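Thiamin pyrophosphokinase family protein (Enterococcus faecalis, PDB 3MEL) probably transfers pyrophosphate from ATP to thiamine, making thiamine diphosphate, which is bound together with magnesium ions in this structure. Local coordinates at residues 112-126 with 130-142. Residues are numbered along the deposited sequence; the frame is centred on the assembly and turned at random.
Sequences NLWLPFEPRFQGVLR and LCDRQNSIQYYAP
Pro116 points its CG at one face of the Tyr139 ring in this thiamin pyrophosphokinase fold, where the chain leaving helix 106-113 packs on the antiparallel hairpin of strands 128-131 and 135-140. This is the tight part of the contact. CG of Pro116 stands 3.4 Å from the centroid of the Tyr139 ring, almost on the ring normal, a CH-pi contact. Tyr139 carries its CG beside the backbone N (chi1 -62°), which sends the ring under Pro116 and its hydroxyl toward Leu113. There OH of Tyr139 comes within 3.4 Å of CD1 of Leu113. Leu113 also extends CD1 to CG2 of Ile137, while Leu130 reaches CB of Asn112 with its CD2. Asn112 itself has its side chain about 5 Å from the bound thiamine diphosphate and near Thr80 and His108, so this end of the contact lies beside the ligand pocket. Further along, Leu125 sets CD2 against CB of Ala141 at 3.9 Å.

Toward Arg126, which is partly exposed, apolar packing gives way to polar contacts. Its chain bends at chi2 and chi3, laying the guanidinium on the Tyr140 ring with the planes 13° apart, an off-centre cation-pi stack; Phe199 meets the same ring edge-to-face. From the guanidinium edge, NE of Arg126 donates a nearly straight hydrogen bond (162°) of 2.7 Å to Tyr139 O.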
loop_
_atom_site.group_PDB
_atom_site.type_symbol
_atom_site.label_atom_id
_atom_site.label_comp_id
_atom_site.label_asym_id
_atom_site.label_seq_id
_atom_site.Cartn_x
_atom_site.Cartn_y
_atom_site.Cartn_z
ATOM N N ASN A 112 5.892 3.513 5.338
ATOM C CA ASN A 112 5.079 3.604 6.537
ATOM C C ASN A 112 4.649 2.230 7.065
ATOM O O ASN A 112 4.846 1.900 8.223
ATOM C CB ASN A 112 3.845 4.480 6.271
ATOM C CG ASN A 112 4.163 5.981 6.196
ATOM O OD1 ASN A 112 5.173 6.450 6.719
ATOM N ND2 ASN A 112 3.280 6.740 5.561
ATOM N N LEU A 113 4.068 1.426 6.192
ATOM C CA LEU A 113 3.572 0.096 6.517
ATOM C C LEU A 113 4.596 -0.890 7.100
ATOM O O LEU A 113 4.222 -1.919 7.630
ATOM C CB LEU A 113 3.000 -0.499 5.235
ATOM C CG LEU A 113 2.278 -1.831 5.309
ATOM C CD1 LEU A 113 1.081 -1.681 6.218
ATOM C CD2 LEU A 113 1.854 -2.245 3.920
ATOM N N TRP A 114 5.884 -0.605 6.974
ATOM C CA TRP A 114 6.906 -1.514 7.476
ATOM C C TRP A 114 7.617 -0.889 8.676
ATOM O O TRP A 114 8.675 -1.352 9.092
ATOM C CB TRP A 114 7.932 -1.845 6.378
ATOM C CG TRP A 114 7.423 -2.683 5.187
ATOM C CD1 TRP A 114 6.440 -3.647 5.191
ATOM C CD2 TRP A 114 7.918 -2.635 3.835
ATOM N NE1 TRP A 114 6.277 -4.170 3.923
ATOM C CE2 TRP A 114 7.170 -3.562 3.078
ATOM C CE3 TRP A 114 8.908 -1.880 3.191
ATOM C CZ2 TRP A 114 7.393 -3.754 1.715
ATOM C CZ3 TRP A 114 9.114 -2.069 1.845
ATOM C CH2 TRP A 114 8.370 -3.002 1.122
ATOM N N LEU A 115 7.037 0.177 9.222
ATOM C CA LEU A 115 7.607 0.855 10.390
ATOM C C LEU A 115 7.994 -0.084 11.546
ATOM O O LEU A 115 9.161 -0.121 11.935
ATOM C CB LEU A 115 6.698 1.990 10.852
ATOM C CG LEU A 115 6.931 3.277 10.061
ATOM C CD1 LEU A 115 5.774 4.237 10.147
ATOM C CD2 LEU A 115 8.194 3.949 10.516
ATOM N N PRO A 116 7.025 -0.857 12.088
ATOM C CA PRO A 116 7.265 -1.864 13.132
ATOM C C PRO A 116 8.471 -2.774 12.887
ATOM O O PRO A 116 9.019 -3.311 13.847
ATOM C CB PRO A 116 5.998 -2.724 13.082
ATOM C CG PRO A 116 5.252 -2.282 11.852
ATOM C CD PRO A 116 5.609 -0.852 11.695
ATOM N N PHE A 117 8.856 -2.972 11.629
ATOM C CA PHE A 117 10.001 -3.819 11.304
ATOM C C PHE A 117 11.296 -3.247 11.832
ATOM O O PHE A 117 12.196 -3.995 12.203
ATOM C CB PHE A 117 10.136 -4.022 9.789
ATOM C CG PHE A 117 9.338 -5.175 9.255
ATOM C CD1 PHE A 117 9.465 -6.428 9.809
ATOM C CD2 PHE A 117 8.473 -5.004 8.196
ATOM C CE1 PHE A 117 8.726 -7.470 9.345
ATOM C CE2 PHE A 117 7.744 -6.054 7.717
ATOM C CZ PHE A 117 7.870 -7.289 8.293
ATOM N N GLU A 118 11.392 -1.919 11.848
ATOM C CA GLU A 118 12.623 -1.242 12.222
ATOM C C GLU A 118 13.009 -1.514 13.674
ATOM O O GLU A 118 12.190 -1.409 14.582
ATOM C CB GLU A 118 12.473 0.247 11.977
ATOM C CG GLU A 118 11.856 0.568 10.640
ATOM C CD GLU A 118 12.035 2.021 10.236
ATOM O OE1 GLU A 118 12.904 2.706 10.821
ATOM O OE2 GLU A 118 11.301 2.475 9.327
ATOM N N PRO A 119 14.274 -1.874 13.901
ATOM C CA PRO A 119 14.652 -2.277 15.261
ATOM C C PRO A 119 14.279 -1.226 16.297
ATOM O O PRO A 119 13.993 -1.588 17.430
ATOM C CB PRO A 119 16.169 -2.461 15.164
ATOM C CG PRO A 119 16.406 -2.790 13.719
ATOM C CD PRO A 119 15.400 -1.971 12.953
ATOM N N ARG A 120 14.252 0.047 15.911
ATOM C CA ARG A 120 13.893 1.135 16.831
ATOM C C ARG A 120 12.383 1.293 17.061
ATOM O O ARG A 120 11.972 2.163 17.804
ATOM C CB ARG A 120 14.463 2.470 16.337
ATOM C CG ARG A 120 13.576 3.170 15.333
ATOM C CD ARG A 120 14.316 4.245 14.550
ATOM N NE ARG A 120 13.766 4.406 13.204
ATOM C CZ ARG A 120 14.274 5.202 12.271
ATOM N NH1 ARG A 120 15.349 5.911 12.534
ATOM N NH2 ARG A 120 13.713 5.288 11.075
ATOM N N PHE A 121 11.563 0.472 16.413
ATOM C CA PHE A 121 10.112 0.548 16.551
ATOM C C PHE A 121 9.541 -0.807 16.900
ATOM O O PHE A 121 8.404 -0.899 17.354
ATOM C CB PHE A 121 9.455 0.992 15.251
ATOM C CG PHE A 121 9.759 2.391 14.874
ATOM C CD1 PHE A 121 9.801 3.374 15.836
ATOM C CD2 PHE A 121 9.991 2.732 13.550
ATOM C CE1 PHE A 121 10.081 4.673 15.500
ATOM C CE2 PHE A 121 10.265 4.040 13.203
ATOM C CZ PHE A 121 10.312 5.016 14.188
ATOM N N GLN A 122 10.305 -1.860 16.636
ATOM C CA GLN A 122 9.862 -3.209 16.951
ATOM C C GLN A 122 9.257 -3.322 18.376
ATOM O O GLN A 122 8.149 -3.857 18.567
ATOM C CB GLN A 122 11.024 -4.174 16.778
ATOM C CG GLN A 122 10.713 -5.288 15.805
ATOM C CD GLN A 122 10.975 -6.661 16.394
ATOM O OE1 GLN A 122 11.763 -6.803 17.341
ATOM N NE2 GLN A 122 10.317 -7.684 15.840
ATOM N N GLY A 123 9.980 -2.792 19.361
ATOM C CA GLY A 123 9.587 -2.867 20.753
ATOM C C GLY A 123 8.265 -2.198 21.050
ATOM O O GLY A 123 7.709 -2.363 22.136
ATOM N N VAL A 124 7.745 -1.452 20.086
ATOM C CA VAL A 124 6.445 -0.824 20.251
ATOM C C VAL A 124 5.490 -1.020 19.062
ATOM O O VAL A 124 4.732 -0.104 18.737
ATOM C CB VAL A 124 6.581 0.694 20.571
ATOM C CG1 VAL A 124 7.378 0.912 21.852
ATOM C CG2 VAL A 124 7.222 1.451 19.416
ATOM N N LEU A 125 5.499 -2.193 18.424
ATOM C CA LEU A 125 4.610 -2.416 17.272
ATOM C C LEU A 125 3.148 -2.382 17.668
ATOM O O LEU A 125 2.277 -1.965 16.909
ATOM C CB LEU A 125 4.912 -3.742 16.578
ATOM C CG LEU A 125 4.836 -5.057 17.344
ATOM C CD1 LEU A 125 3.450 -5.626 17.357
ATOM C CD2 LEU A 125 5.775 -6.019 16.670
ATOM N N ARG A 126 2.892 -2.851 18.877
ATOM C CA ARG A 126 1.571 -2.895 19.446
ATOM C C ARG A 126 1.064 -1.469 19.677
ATOM O O ARG A 126 -0.117 -1.244 19.892
ATOM C CB ARG A 126 1.670 -3.675 20.753
ATOM C CG ARG A 126 0.545 -4.646 21.050
ATOM C CD ARG A 126 0.266 -5.593 19.916
ATOM N NE ARG A 126 -0.601 -4.988 18.911
ATOM C CZ ARG A 126 -1.847 -4.576 19.129
ATOM N NH1 ARG A 126 -2.542 -4.047 18.133
ATOM N NH2 ARG A 126 -2.402 -4.688 20.333
ATOM N N LEU A 130 -1.948 3.354 11.955
ATOM C CA LEU A 130 -2.050 4.236 10.799
ATOM C C LEU A 130 -3.489 4.274 10.356
ATOM O O LEU A 130 -4.112 3.228 10.241
ATOM C CB LEU A 130 -1.218 3.690 9.645
ATOM C CG LEU A 130 0.305 3.746 9.699
ATOM C CD1 LEU A 130 0.870 2.547 8.992
ATOM C CD2 LEU A 130 0.814 5.026 9.048
ATOM N N CYS A 131 -4.024 5.455 10.069
ATOM C CA CYS A 131 -5.443 5.545 9.731
ATOM C C CYS A 131 -5.807 6.464 8.581
ATOM O O CYS A 131 -5.210 7.507 8.369
ATOM C CB CYS A 131 -6.265 5.924 10.959
ATOM S SG CYS A 131 -6.008 4.818 12.336
ATOM N N ASP A 132 -6.834 6.048 7.863
ATOM C CA ASP A 132 -7.335 6.722 6.685
ATOM C C ASP A 132 -8.800 6.936 6.928
ATOM O O ASP A 132 -9.402 6.278 7.788
ATOM C CB ASP A 132 -7.251 5.780 5.465
ATOM C CG ASP A 132 -6.066 6.065 4.567
ATOM O OD1 ASP A 132 -4.907 5.816 4.965
ATOM O OD2 ASP A 132 -6.299 6.528 3.434
ATOM N N ARG A 133 -9.389 7.810 6.122
ATOM C CA ARG A 133 -10.837 7.838 5.980
ATOM C C ARG A 133 -11.374 6.415 5.822
ATOM O O ARG A 133 -12.407 6.083 6.402
ATOM C CB ARG A 133 -11.253 8.707 4.785
ATOM C CG ARG A 133 -12.753 9.028 4.738
ATOM C CD ARG A 133 -13.117 10.011 3.613
ATOM N NE ARG A 133 -14.327 10.784 3.921
ATOM C CZ ARG A 133 -14.508 11.528 5.024
ATOM N NH1 ARG A 133 -13.566 11.605 5.969
ATOM N NH2 ARG A 133 -15.645 12.199 5.194
ATOM N N GLN A 134 -10.659 5.580 5.058
ATOM C CA GLN A 134 -11.123 4.228 4.700
ATOM C C GLN A 134 -10.415 3.088 5.410
ATOM O O GLN A 134 -10.834 1.936 5.275
ATOM C CB GLN A 134 -10.909 3.938 3.211
ATOM C CG GLN A 134 -11.584 4.844 2.234
ATOM C CD GLN A 134 -11.654 4.200 0.867
ATOM O OE1 GLN A 134 -11.385 4.829 -0.157
ATOM N NE2 GLN A 134 -11.995 2.923 0.848
ATOM N N ASN A 135 -9.319 3.378 6.104
ATOM C CA ASN A 135 -8.456 2.302 6.580
ATOM C C ASN A 135 -7.969 2.512 7.979
ATOM O O ASN A 135 -7.762 3.645 8.413
ATOM C CB ASN A 135 -7.257 2.117 5.647
ATOM C CG ASN A 135 -7.650 1.521 4.328
ATOM O OD1 ASN A 135 -7.874 0.321 4.230
ATOM N ND2 ASN A 135 -7.761 2.356 3.306
ATOM N N SER A 136 -7.781 1.410 8.689
ATOM C CA SER A 136 -7.231 1.479 10.022
ATOM C C SER A 136 -6.360 0.270 10.274
ATOM O O SER A 136 -6.851 -0.865 10.241
ATOM C CB SER A 136 -8.337 1.555 11.067
ATOM O OG SER A 136 -7.782 1.399 12.363
ATOM N N ILE A 137 -5.079 0.523 10.565
ATOM C CA ILE A 137 -4.065 -0.520 10.576
ATOM C C ILE A 137 -3.420 -0.724 11.945
ATOM O O ILE A 137 -2.972 0.222 12.575
ATOM C CB ILE A 137 -2.980 -0.209 9.521
ATOM C CG1 ILE A 137 -3.624 -0.019 8.141
ATOM C CG2 ILE A 137 -1.948 -1.331 9.452
ATOM C CD1 ILE A 137 -2.711 0.529 7.074
ATOM N N GLN A 138 -3.374 -1.972 12.396
ATOM C CA GLN A 138 -2.752 -2.324 13.668
ATOM C C GLN A 138 -1.725 -3.418 13.438
ATOM O O GLN A 138 -1.911 -4.251 12.553
ATOM C CB GLN A 138 -3.803 -2.846 14.643
ATOM C CG GLN A 138 -4.336 -1.810 15.616
ATOM C CD GLN A 138 -4.990 -2.443 16.839
ATOM O OE1 GLN A 138 -6.082 -3.007 16.755
ATOM N NE2 GLN A 138 -4.316 -2.363 17.975
ATOM N N TYR A 139 -0.656 -3.443 14.231
ATOM C CA TYR A 139 0.388 -4.455 14.032
ATOM C C TYR A 139 0.442 -5.485 15.143
ATOM O O TYR A 139 0.210 -5.165 16.304
ATOM C CB TYR A 139 1.768 -3.820 13.835
ATOM C CG TYR A 139 1.833 -2.949 12.611
ATOM C CD1 TYR A 139 2.079 -3.488 11.356
ATOM C CD2 TYR A 139 1.625 -1.590 12.705
ATOM C CE1 TYR A 139 2.127 -2.687 10.235
ATOM C CE2 TYR A 139 1.673 -0.787 11.593
ATOM C CZ TYR A 139 1.917 -1.336 10.369
ATOM O OH TYR A 139 1.942 -0.512 9.292
ATOM N N TYR A 140 0.749 -6.725 14.772
ATOM C CA TYR A 140 0.848 -7.807 15.739
ATOM C C TYR A 140 2.073 -8.691 15.535
ATOM O O TYR A 140 2.373 -9.092 14.418
ATOM C CB TYR A 140 -0.402 -8.672 15.686
ATOM C CG TYR A 140 -1.639 -7.988 16.202
ATOM C CD1 TYR A 140 -1.950 -8.005 17.548
ATOM C CD2 TYR A 140 -2.494 -7.326 15.339
ATOM C CE1 TYR A 140 -3.065 -7.379 18.015
ATOM C CE2 TYR A 140 -3.620 -6.692 15.801
ATOM C CZ TYR A 140 -3.906 -6.724 17.140
ATOM O OH TYR A 140 -5.050 -6.104 17.603
ATOM N N ALA A 141 2.769 -8.990 16.625
ATOM C CA ALA A 141 3.753 -10.051 16.623
ATOM C C ALA A 141 3.045 -11.316 17.099
ATOM O O ALA A 141 1.919 -11.242 17.571
ATOM C CB ALA A 141 4.887 -9.703 17.535
ATOM N N PRO A 142 3.702 -12.484 16.983
ATOM C CA PRO A 142 3.079 -13.763 17.344
ATOM C C PRO A 142 2.441 -13.769 18.729
ATOM O O PRO A 142 3.097 -13.492 19.734
ATOM C CB PRO A 142 4.259 -14.732 17.335
ATOM C CG PRO A 142 5.181 -14.168 16.350
ATOM C CD PRO A 142 5.087 -12.674 16.518
#